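PDB 3P2H: AHL synthase from Burkholderia glumae, which probably makes N-acyl-L-homoserine lactone quorum-sensing signals from S-adenosyl-L-methionine and a fatty acyl group carried on acyl carrier protein. Local coordinates for residues A[86-100]-A[132-144]. The protein carries 3 engineered substitutions. Residues are numbered along the deposited sequence; the frame is centred on the assembly and turned at random.
Sequences LLADEAPRSAHVWEL and ARRGARQLIGVTF. With NOO (N-(3-oxocyclohex-1-en-1-yl)octanamide), chain C.
Two parallel strands that pair through V97, W98 and E99 part beyond L100 and G141, and the octanoyl tail of NOO slips into the opening. Its C11 lies 3.3 Å from L100 O and 3.1 Å from V142 O, while the terminal C15 reaches the G141 backbone. L100 turns its side chain along C12 and C13, T143 CG2 meets the chain at C12 and C14, and the cyclohexenone lies over one face of the F144 ring. Two waters bridge the splayed strands: one accepts from V142 N and donates to E99 OE2, a carboxylate oxygen also bound by the backbone N of L79; the other donates to V142 O and, weakly, to L100 O.

Before the split, the ladder runs W98 N to Q138 O, I140 N to W98 O and L100 N to I140 O (2.9 Å). It starts at H96 O, which takes both R137 N (2.7 Å) and Q138 N. Here the R137 guanidinium lies flat on the H96 imidazole, planes 17° apart, with CD over the ring centre. The R137 chain is extended from CG to NE (chi2 172°, chi3 175°), which carries it alongside the histidine in the same direction.

On the W98 and L139 side of the sheet, W98 CD1 rests on A136 CB (3.5 Å) and CZ2 on R134 CB. At the indole edge, in plane, NE1 donates to a water that also bonds A95 O and R134 O. On the other side, I140 CG2 packs against V97 CG1 (3.7 Å).

G135, at positive phi, closes helix 120-133 with a Schellman motif and leads into strand 138-144. The parting of parallel strands 97-105 and 138-144 is the V-shaped cleft characteristic of the GNAT-like acyltransferase fold of AHL synthases, here holding the inhibitor's acyl chain.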
# COMPACT_ATOMS: atom_id res chain seq x y z
N LEU A 86 -3.71 -14.63 -8.89
CA LEU A 86 -4.79 -14.15 -8.05
C LEU A 86 -5.74 -13.29 -8.87
O LEU A 86 -6.83 -12.97 -8.42
CB LEU A 86 -4.25 -13.31 -6.88
CG LEU A 86 -3.50 -14.02 -5.76
CD1 LEU A 86 -3.25 -13.02 -4.63
CD2 LEU A 86 -4.29 -15.19 -5.25
N LEU A 87 -5.31 -12.95 -10.08
CA LEU A 87 -6.10 -12.10 -10.96
C LEU A 87 -7.05 -12.82 -11.90
O LEU A 87 -6.75 -13.90 -12.41
CB LEU A 87 -5.17 -11.23 -11.80
CG LEU A 87 -4.42 -10.12 -11.06
CD1 LEU A 87 -3.45 -9.45 -12.02
CD2 LEU A 87 -5.42 -9.11 -10.49
N ALA A 88 -8.20 -12.20 -12.11
CA ALA A 88 -9.21 -12.75 -13.00
C ALA A 88 -8.64 -12.59 -14.40
O ALA A 88 -8.75 -13.49 -15.24
CB ALA A 88 -10.51 -11.97 -12.87
N ASP A 89 -8.01 -11.44 -14.64
CA ASP A 89 -7.40 -11.12 -15.93
C ASP A 89 -5.90 -10.91 -15.81
O ASP A 89 -5.33 -10.98 -14.72
CB ASP A 89 -8.05 -9.86 -16.49
CG ASP A 89 -9.56 -9.98 -16.58
OD1 ASP A 89 -10.04 -10.96 -17.18
OD2 ASP A 89 -10.26 -9.09 -16.05
N GLU A 90 -5.25 -10.65 -16.94
CA GLU A 90 -3.80 -10.42 -16.93
C GLU A 90 -3.47 -9.12 -16.18
O GLU A 90 -4.26 -8.17 -16.19
CB GLU A 90 -3.28 -10.34 -18.37
CG GLU A 90 -1.81 -9.96 -18.47
CD GLU A 90 -1.30 -10.02 -19.89
OE1 GLU A 90 -2.02 -9.54 -20.80
OE2 GLU A 90 -0.17 -10.53 -20.10
N ALA A 91 -2.31 -9.09 -15.53
CA ALA A 91 -1.88 -7.92 -14.77
C ALA A 91 -1.71 -6.70 -15.66
O ALA A 91 -1.03 -6.76 -16.68
CB ALA A 91 -0.58 -8.22 -14.04
N PRO A 92 -2.30 -5.57 -15.27
CA PRO A 92 -2.21 -4.34 -16.04
C PRO A 92 -0.84 -3.66 -16.05
O PRO A 92 -0.07 -3.75 -15.09
CB PRO A 92 -3.28 -3.46 -15.39
CG PRO A 92 -3.18 -3.87 -13.95
CD PRO A 92 -3.11 -5.37 -14.05
N ARG A 93 -0.55 -3.00 -17.17
CA ARG A 93 0.67 -2.22 -17.34
C ARG A 93 0.11 -0.95 -17.94
O ARG A 93 -0.07 -0.85 -19.15
CB ARG A 93 1.65 -2.89 -18.30
CG ARG A 93 2.33 -4.13 -17.73
CD ARG A 93 3.55 -4.53 -18.56
NE ARG A 93 4.64 -3.57 -18.43
CZ ARG A 93 5.13 -2.84 -19.43
NH1 ARG A 93 4.63 -2.96 -20.65
NH2 ARG A 93 6.12 -1.99 -19.21
N SER A 94 -0.20 0.01 -17.08
CA SER A 94 -0.80 1.26 -17.51
C SER A 94 -0.34 2.43 -16.67
O SER A 94 -0.08 2.30 -15.47
CB SER A 94 -2.33 1.13 -17.45
OG SER A 94 -2.97 2.39 -17.43
N ALA A 95 -0.25 3.59 -17.30
CA ALA A 95 0.14 4.80 -16.58
C ALA A 95 -1.00 5.19 -15.64
O ALA A 95 -0.80 5.93 -14.68
CB ALA A 95 0.42 5.91 -17.56
N HIS A 96 -2.20 4.67 -15.92
CA HIS A 96 -3.36 5.00 -15.09
C HIS A 96 -3.56 4.08 -13.90
O HIS A 96 -4.51 4.25 -13.14
CB HIS A 96 -4.64 4.99 -15.93
CG HIS A 96 -4.66 6.03 -17.01
ND1 HIS A 96 -3.94 7.20 -16.94
CD2 HIS A 96 -5.36 6.08 -18.18
CE1 HIS A 96 -4.19 7.93 -18.01
NE2 HIS A 96 -5.04 7.28 -18.77
N VAL A 97 -2.68 3.09 -13.74
CA VAL A 97 -2.79 2.15 -12.62
C VAL A 97 -1.48 2.03 -11.84
O VAL A 97 -0.41 1.82 -12.42
CB VAL A 97 -3.19 0.74 -13.10
CG1 VAL A 97 -3.31 -0.19 -11.90
CG2 VAL A 97 -4.50 0.79 -13.85
N TRP A 98 -1.57 2.16 -10.52
CA TRP A 98 -0.42 2.05 -9.63
C TRP A 98 -0.75 0.95 -8.62
O TRP A 98 -1.91 0.74 -8.29
CB TRP A 98 -0.17 3.37 -8.88
CG TRP A 98 0.67 4.36 -9.64
CD1 TRP A 98 0.39 4.91 -10.86
CD2 TRP A 98 1.93 4.90 -9.24
NE1 TRP A 98 1.40 5.76 -11.24
CE2 TRP A 98 2.36 5.77 -10.26
CE3 TRP A 98 2.75 4.73 -8.11
CZ2 TRP A 98 3.57 6.47 -10.19
CZ3 TRP A 98 3.95 5.43 -8.04
CH2 TRP A 98 4.35 6.28 -9.08
N GLU A 99 0.27 0.26 -8.13
CA GLU A 99 0.06 -0.80 -7.16
C GLU A 99 0.33 -0.34 -5.74
O GLU A 99 1.37 0.26 -5.45
CB GLU A 99 0.95 -2.02 -7.44
CG GLU A 99 0.77 -3.10 -6.37
CD GLU A 99 1.87 -4.14 -6.38
OE1 GLU A 99 3.04 -3.75 -6.25
OE2 GLU A 99 1.56 -5.34 -6.50
N LEU A 100 -0.60 -0.65 -4.84
CA LEU A 100 -0.46 -0.30 -3.44
C LEU A 100 -0.08 -1.59 -2.71
O LEU A 100 -0.79 -2.59 -2.82
CB LEU A 100 -1.79 0.23 -2.89
CG LEU A 100 -1.82 0.60 -1.40
CD1 LEU A 100 -0.79 1.68 -1.12
CD2 LEU A 100 -3.21 1.07 -1.01
N ALA A 132 -2.78 9.79 -7.47
CA ALA A 132 -3.60 10.59 -8.37
C ALA A 132 -2.77 11.70 -9.00
O ALA A 132 -2.82 11.91 -10.22
CB ALA A 132 -4.79 11.17 -7.62
N ARG A 133 -2.01 12.41 -8.18
CA ARG A 133 -1.17 13.50 -8.66
C ARG A 133 -0.13 13.01 -9.67
O ARG A 133 0.41 13.79 -10.44
CB ARG A 133 -0.47 14.19 -7.49
CG ARG A 133 -1.43 14.94 -6.58
CD ARG A 133 -0.72 15.56 -5.39
NE ARG A 133 -1.65 16.31 -4.55
CZ ARG A 133 -1.33 16.85 -3.38
NH1 ARG A 133 -0.10 16.74 -2.89
NH2 ARG A 133 -2.24 17.53 -2.70
N ARG A 134 0.14 11.71 -9.64
CA ARG A 134 1.10 11.10 -10.55
C ARG A 134 0.40 10.54 -11.78
O ARG A 134 1.02 9.86 -12.60
CB ARG A 134 1.86 9.98 -9.83
CG ARG A 134 2.74 10.47 -8.69
CD ARG A 134 3.82 11.38 -9.21
NE ARG A 134 4.90 10.63 -9.84
CZ ARG A 134 5.97 10.19 -9.18
NH1 ARG A 134 6.09 10.44 -7.88
NH2 ARG A 134 6.91 9.50 -9.82
N GLY A 135 -0.89 10.83 -11.90
CA GLY A 135 -1.65 10.37 -13.06
C GLY A 135 -2.44 9.08 -12.92
O GLY A 135 -3.06 8.64 -13.88
N ALA A 136 -2.43 8.47 -11.74
CA ALA A 136 -3.16 7.22 -11.56
C ALA A 136 -4.67 7.45 -11.45
O ALA A 136 -5.12 8.42 -10.84
CB ALA A 136 -2.67 6.51 -10.31
N ARG A 137 -5.43 6.55 -12.07
CA ARG A 137 -6.89 6.63 -12.03
C ARG A 137 -7.43 5.45 -11.21
O ARG A 137 -8.60 5.41 -10.85
CB ARG A 137 -7.45 6.60 -13.45
CG ARG A 137 -7.11 7.88 -14.21
CD ARG A 137 -7.48 7.81 -15.69
NE ARG A 137 -7.23 9.10 -16.33
CZ ARG A 137 -7.52 9.37 -17.60
NH1 ARG A 137 -8.06 8.45 -18.38
NH2 ARG A 137 -7.28 10.59 -18.09
N GLN A 138 -6.54 4.50 -10.92
CA GLN A 138 -6.89 3.33 -10.12
C GLN A 138 -5.68 2.79 -9.38
O GLN A 138 -4.53 2.98 -9.79
CB GLN A 138 -7.42 2.20 -11.00
CG GLN A 138 -8.78 2.39 -11.61
CD GLN A 138 -9.14 1.24 -12.52
OE1 GLN A 138 -8.47 0.99 -13.51
NE2 GLN A 138 -10.19 0.51 -12.17
N LEU A 139 -5.95 2.12 -8.26
CA LEU A 139 -4.92 1.46 -7.48
C LEU A 139 -5.30 -0.01 -7.50
O LEU A 139 -6.49 -0.36 -7.57
CB LEU A 139 -4.92 1.94 -6.03
CG LEU A 139 -4.53 3.39 -5.73
CD1 LEU A 139 -4.57 3.60 -4.23
CD2 LEU A 139 -3.14 3.68 -6.27
N ILE A 140 -4.30 -0.88 -7.47
CA ILE A 140 -4.54 -2.32 -7.46
C ILE A 140 -3.55 -2.95 -6.49
O ILE A 140 -2.46 -2.42 -6.28
CB ILE A 140 -4.38 -2.93 -8.87
CG1 ILE A 140 -4.89 -4.37 -8.87
CG2 ILE A 140 -2.92 -2.86 -9.31
CD1 ILE A 140 -4.99 -4.99 -10.24
N GLY A 141 -3.93 -4.07 -5.88
CA GLY A 141 -3.03 -4.72 -4.95
C GLY A 141 -3.68 -5.82 -4.14
O GLY A 141 -4.90 -5.86 -3.97
N VAL A 142 -2.85 -6.74 -3.64
CA VAL A 142 -3.35 -7.83 -2.84
C VAL A 142 -3.63 -7.28 -1.46
O VAL A 142 -2.75 -6.68 -0.83
CB VAL A 142 -2.32 -8.97 -2.73
CG1 VAL A 142 -2.87 -10.09 -1.87
CG2 VAL A 142 -1.98 -9.48 -4.11
N THR A 143 -4.85 -7.46 -0.98
CA THR A 143 -5.21 -6.94 0.32
C THR A 143 -5.89 -8.00 1.17
O THR A 143 -6.64 -8.83 0.65
CB THR A 143 -6.18 -5.75 0.19
OG1 THR A 143 -7.53 -6.20 0.36
CG2 THR A 143 -6.06 -5.13 -1.18
N PHE A 144 -5.62 -7.98 2.47
CA PHE A 144 -6.25 -8.92 3.38
C PHE A 144 -7.74 -8.57 3.28
O PHE A 144 -8.09 -7.40 3.13
CB PHE A 144 -5.77 -8.67 4.81
CG PHE A 144 -4.33 -9.04 5.05
CD1 PHE A 144 -3.44 -9.20 3.99
CD2 PHE A 144 -3.85 -9.20 6.34
CE1 PHE A 144 -2.10 -9.51 4.22
CE2 PHE A 144 -2.51 -9.51 6.58
CZ PHE A 144 -1.63 -9.66 5.52
C1 NOO C . -3.07 -5.50 7.19
O1 NOO C . -4.14 -5.77 7.72
C2 NOO C . -2.95 -5.24 5.69
C3 NOO C . -1.78 -5.54 4.97
C4 NOO C . -0.54 -5.95 5.78
C5 NOO C . -0.45 -5.32 7.23
C6 NOO C . -1.77 -5.46 8.05
N7 NOO C . -1.66 -5.50 3.52
C8 NOO C . -0.68 -5.01 2.61
O8 NOO C . 0.51 -5.27 2.66
C9 NOO C . -1.12 -4.08 1.46
C10 NOO C . -2.63 -3.92 1.11
C11 NOO C . -2.78 -3.58 -0.39
C12 NOO C . -3.89 -2.55 -0.66
C13 NOO C . -4.10 -2.34 -2.18
C14 NOO C . -5.57 -2.00 -2.50
C15 NOO C . -5.73 -1.56 -3.96
O HOH W 1 1.09 7.46 -13.63
O HOH W 2 -0.02 -6.20 -4.48
O HOH W 3 -0.04 -5.83 -1.77